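Local coordinates for protein putative citrate lyase, alfa subunit (Streptococcus mutans, PDB 2HJ0) that is of unknown function here but belongs to the citrate lyase alpha-subunit family, with two largely parallel, Rossmann-like alpha/beta sheets in each chain, at residues T59-F73 with I160-S172. Residues are numbered along the deposited sequence; the frame is centred on the assembly and turned at random.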
# COMPACT_ATOMS: atom_id res chain seq x y z
N THR A 59 7.06 -17.35 15.84
CA THR A 59 5.81 -16.90 15.28
C THR A 59 4.65 -17.44 16.10
O THR A 59 3.51 -17.00 15.95
CB THR A 59 5.74 -17.32 13.82
OG1 THR A 59 4.92 -16.40 13.10
CG2 THR A 59 5.19 -18.70 13.68
N ARG A 60 4.96 -18.39 16.98
CA ARG A 60 3.95 -18.98 17.85
C ARG A 60 2.89 -19.84 17.17
O ARG A 60 1.80 -20.05 17.70
CB ARG A 60 3.26 -17.88 18.66
CG ARG A 60 3.61 -17.90 20.13
CD ARG A 60 4.95 -17.27 20.42
NE ARG A 60 4.83 -15.84 20.73
CZ ARG A 60 4.10 -15.33 21.73
NH1 ARG A 60 4.05 -14.01 21.92
NH2 ARG A 60 3.42 -16.14 22.53
N LEU A 61 3.23 -20.36 15.99
CA LEU A 61 2.32 -21.19 15.22
C LEU A 61 1.86 -22.38 16.03
O LEU A 61 2.68 -23.09 16.61
CB LEU A 61 3.02 -21.69 13.96
CG LEU A 61 2.09 -22.40 12.99
CD1 LEU A 61 1.03 -21.41 12.52
CD2 LEU A 61 2.89 -22.94 11.81
N LYS A 62 0.55 -22.60 16.09
CA LYS A 62 0.02 -23.74 16.83
C LYS A 62 -0.90 -24.55 15.93
O LYS A 62 -1.12 -24.19 14.78
CB LYS A 62 -0.72 -23.26 18.08
CG LYS A 62 0.17 -22.45 19.02
CD LYS A 62 -0.45 -22.13 20.40
CE LYS A 62 -1.62 -21.14 20.31
NZ LYS A 62 -2.78 -21.69 19.56
N ASP A 63 -1.43 -25.64 16.47
CA ASP A 63 -2.33 -26.48 15.70
C ASP A 63 -3.62 -25.74 15.40
O ASP A 63 -4.09 -24.93 16.21
CB ASP A 63 -2.64 -27.76 16.47
CG ASP A 63 -1.46 -28.72 16.55
OD1 ASP A 63 -1.65 -29.82 17.12
OD2 ASP A 63 -0.35 -28.39 16.05
N GLY A 64 -4.19 -26.03 14.23
CA GLY A 64 -5.44 -25.41 13.84
C GLY A 64 -5.34 -24.04 13.20
O GLY A 64 -6.33 -23.52 12.69
N MSE A 65 -4.16 -23.44 13.23
CA MSE A 65 -3.99 -22.12 12.64
C MSE A 65 -3.96 -22.16 11.12
O MSE A 65 -3.84 -23.23 10.51
CB MSE A 65 -2.71 -21.47 13.16
CG MSE A 65 -2.70 -21.33 14.66
SE MSE A 65 -1.40 -20.05 15.27
CE MSE A 65 -2.64 -18.77 16.03
N THR A 66 -4.07 -20.99 10.50
CA THR A 66 -4.04 -20.91 9.06
C THR A 66 -2.81 -20.17 8.57
O THR A 66 -2.46 -19.12 9.09
CB THR A 66 -5.29 -20.22 8.49
OG1 THR A 66 -6.44 -21.03 8.75
CG2 THR A 66 -5.14 -20.04 6.98
N ILE A 67 -2.14 -20.73 7.57
CA ILE A 67 -0.96 -20.12 7.02
C ILE A 67 -1.15 -19.97 5.51
O ILE A 67 -1.95 -20.68 4.91
CB ILE A 67 0.29 -20.98 7.31
CG1 ILE A 67 0.18 -22.34 6.61
CG2 ILE A 67 0.43 -21.19 8.81
CD1 ILE A 67 1.40 -23.22 6.85
N SER A 68 -0.40 -19.05 4.90
CA SER A 68 -0.49 -18.82 3.46
C SER A 68 0.86 -18.75 2.77
O SER A 68 1.91 -18.62 3.42
CB SER A 68 -1.26 -17.52 3.19
OG SER A 68 -0.69 -16.43 3.90
N PHE A 69 0.82 -18.83 1.44
CA PHE A 69 2.00 -18.79 0.57
C PHE A 69 1.55 -18.27 -0.78
O PHE A 69 0.36 -18.28 -1.07
CB PHE A 69 2.60 -20.19 0.34
CG PHE A 69 2.81 -20.98 1.59
CD1 PHE A 69 1.78 -21.74 2.14
CD2 PHE A 69 4.04 -20.99 2.22
CE1 PHE A 69 1.98 -22.48 3.30
CE2 PHE A 69 4.26 -21.73 3.37
CZ PHE A 69 3.22 -22.48 3.91
N HIS A 70 2.49 -17.82 -1.62
CA HIS A 70 2.11 -17.36 -2.94
C HIS A 70 2.74 -18.27 -3.99
O HIS A 70 3.63 -19.06 -3.66
CB HIS A 70 2.54 -15.91 -3.17
CG HIS A 70 4.01 -15.74 -3.32
ND1 HIS A 70 4.79 -15.18 -2.33
CD2 HIS A 70 4.86 -16.10 -4.31
CE1 HIS A 70 6.06 -15.21 -2.71
NE2 HIS A 70 6.12 -15.77 -3.91
N HIS A 71 2.28 -18.20 -5.23
CA HIS A 71 2.82 -19.05 -6.29
C HIS A 71 3.55 -18.32 -7.42
O HIS A 71 3.57 -18.80 -8.57
CB HIS A 71 1.70 -19.92 -6.89
CG HIS A 71 0.68 -19.14 -7.64
ND1 HIS A 71 -0.21 -18.28 -7.03
CD2 HIS A 71 0.42 -19.05 -8.97
CE1 HIS A 71 -0.97 -17.70 -7.94
NE2 HIS A 71 -0.61 -18.15 -9.13
N HIS A 72 4.16 -17.18 -7.12
CA HIS A 72 4.85 -16.44 -8.18
C HIS A 72 6.07 -17.16 -8.75
O HIS A 72 6.51 -16.86 -9.85
CB HIS A 72 5.22 -15.04 -7.70
CG HIS A 72 4.09 -14.07 -7.75
ND1 HIS A 72 3.55 -13.49 -6.62
CD2 HIS A 72 3.41 -13.55 -8.80
CE1 HIS A 72 2.59 -12.66 -6.97
NE2 HIS A 72 2.48 -12.68 -8.29
N PHE A 73 6.60 -18.11 -8.00
CA PHE A 73 7.77 -18.88 -8.47
C PHE A 73 7.32 -20.13 -9.23
O PHE A 73 8.14 -20.88 -9.77
CB PHE A 73 8.65 -19.29 -7.29
CG PHE A 73 9.40 -18.15 -6.69
CD1 PHE A 73 9.23 -17.82 -5.35
CD2 PHE A 73 10.26 -17.39 -7.46
CE1 PHE A 73 9.91 -16.76 -4.79
CE2 PHE A 73 10.95 -16.32 -6.93
CZ PHE A 73 10.78 -16.00 -5.59
N ILE A 160 -12.19 -15.42 6.31
CA ILE A 160 -11.00 -16.27 6.30
C ILE A 160 -9.92 -15.36 6.91
O ILE A 160 -9.90 -14.16 6.64
CB ILE A 160 -10.61 -16.66 4.88
CG1 ILE A 160 -9.28 -17.42 4.88
CG2 ILE A 160 -10.48 -15.42 4.04
CD1 ILE A 160 -8.72 -17.64 3.50
N HIS A 161 -9.02 -15.92 7.73
CA HIS A 161 -8.00 -15.08 8.37
C HIS A 161 -6.65 -15.79 8.48
O HIS A 161 -6.54 -16.85 9.09
CB HIS A 161 -8.50 -14.66 9.75
CG HIS A 161 -7.90 -13.39 10.25
ND1 HIS A 161 -6.71 -13.35 10.94
CD2 HIS A 161 -8.33 -12.11 10.16
CE1 HIS A 161 -6.43 -12.09 11.25
NE2 HIS A 161 -7.40 -11.32 10.79
N ILE A 162 -5.62 -15.17 7.91
CA ILE A 162 -4.30 -15.77 7.93
C ILE A 162 -3.53 -15.50 9.21
O ILE A 162 -3.33 -14.36 9.59
CB ILE A 162 -3.47 -15.27 6.74
CG1 ILE A 162 -4.25 -15.48 5.44
CG2 ILE A 162 -2.15 -16.03 6.66
CD1 ILE A 162 -3.59 -14.85 4.22
N ASP A 163 -3.11 -16.57 9.87
CA ASP A 163 -2.34 -16.42 11.11
C ASP A 163 -0.91 -16.06 10.78
O ASP A 163 -0.36 -15.10 11.32
CB ASP A 163 -2.36 -17.72 11.92
CG ASP A 163 -3.69 -17.96 12.57
OD1 ASP A 163 -4.09 -17.14 13.44
OD2 ASP A 163 -4.35 -18.98 12.23
N VAL A 164 -0.30 -16.83 9.90
CA VAL A 164 1.07 -16.57 9.52
C VAL A 164 1.23 -16.74 8.03
O VAL A 164 0.82 -17.76 7.46
CB VAL A 164 2.05 -17.53 10.21
CG1 VAL A 164 3.48 -17.19 9.82
CG2 VAL A 164 1.88 -17.46 11.70
N ALA A 165 1.82 -15.74 7.39
CA ALA A 165 2.04 -15.81 5.96
C ALA A 165 3.53 -15.97 5.71
O ALA A 165 4.33 -15.13 6.11
CB ALA A 165 1.53 -14.57 5.28
N PHE A 166 3.90 -17.07 5.06
CA PHE A 166 5.29 -17.31 4.71
C PHE A 166 5.43 -16.92 3.26
O PHE A 166 5.02 -17.68 2.38
CB PHE A 166 5.60 -18.78 4.91
CG PHE A 166 5.48 -19.23 6.32
CD1 PHE A 166 6.51 -19.01 7.22
CD2 PHE A 166 4.33 -19.86 6.77
CE1 PHE A 166 6.39 -19.42 8.54
CE2 PHE A 166 4.20 -20.27 8.09
CZ PHE A 166 5.22 -20.05 8.97
N LEU A 167 6.00 -15.74 3.01
CA LEU A 167 6.16 -15.23 1.64
C LEU A 167 7.59 -15.25 1.10
O LEU A 167 8.52 -14.80 1.76
CB LEU A 167 5.63 -13.79 1.56
CG LEU A 167 4.26 -13.52 2.17
CD1 LEU A 167 3.89 -12.05 1.99
CD2 LEU A 167 3.22 -14.42 1.51
N GLY A 168 7.77 -15.76 -0.12
CA GLY A 168 9.10 -15.77 -0.70
C GLY A 168 9.37 -14.46 -1.42
O GLY A 168 8.49 -13.96 -2.11
N ALA A 169 10.55 -13.88 -1.24
CA ALA A 169 10.89 -12.63 -1.91
C ALA A 169 12.32 -12.71 -2.42
O ALA A 169 13.26 -12.97 -1.65
CB ALA A 169 10.76 -11.46 -0.96
N PRO A 170 12.50 -12.52 -3.73
CA PRO A 170 13.85 -12.58 -4.30
C PRO A 170 14.84 -11.58 -3.71
O PRO A 170 16.05 -11.69 -3.95
CB PRO A 170 13.60 -12.38 -5.80
CG PRO A 170 12.32 -11.63 -5.86
CD PRO A 170 11.50 -12.32 -4.78
N SER A 171 14.34 -10.61 -2.96
CA SER A 171 15.21 -9.63 -2.29
C SER A 171 14.48 -8.99 -1.11
O SER A 171 13.26 -8.85 -1.12
CB SER A 171 15.68 -8.53 -3.28
OG SER A 171 14.62 -7.78 -3.82
N SER A 172 15.24 -8.62 -0.09
CA SER A 172 14.67 -8.01 1.11
C SER A 172 15.76 -7.51 2.04
O SER A 172 16.86 -8.08 2.06
CB SER A 172 13.81 -9.05 1.83
OG SER A 172 13.45 -8.60 3.12
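Asp163 and Thr66 show how an acidic side chain can extend a strand pairing ahead of its first bridge. Carboxylate atom OD2 of Asp163 takes the backbone N of Thr66 at 2.7 Å, through its anti lone pair and nearly straight (168°). With chi1 at -74°, CG of Asp163 lies beside its own backbone N, which turns the carboxylate toward the backbone of 66-69. The same residue gives its N to Thr66 O, and that carbonyl also accepts from Val164 N, so two successive amides grip one oxygen. Selenomethionine Met65 crosses the carboxylate at about a right angle, its chain bent at chi3 so that CE meets Asp163 OD1.

Strands 66-69 and 164-169 then run parallel, joined by Ser68 N to Val164 O and Phe166 N to Ser68 O. They are neighbours at the middle of a largely parallel Rossmann-like sheet, where the chain leaves 66-69 toward 95-99 on one flank and later returns as 164-169 on the other.

On one face, covered by helix 79-89, Ile67 sends CG2 to the edge of the Phe166 ring, 3.9 Å from CE2. Phe69 lies alongside Phe166, pointing the same way; their planes are 20° apart but slid until the rings barely overlap, and Phe69 CE2 rests 3.6 Å from Phe166 CB. Farther down this face, Val164 CG2 meets Thr59 OG1 tip to tip at 3.5 Å.

The other face is covered by helix 191-199. Here Ser68 OG lies next to Ala165 CB and Ile162 CG2, while its hydrogen bond goes to Asp196 of that helix. Beyond the strands, the side chains of Phe73 and Pro170 cross obliquely, Phe73 CZ lying 3.8 Å from Pro170 CD.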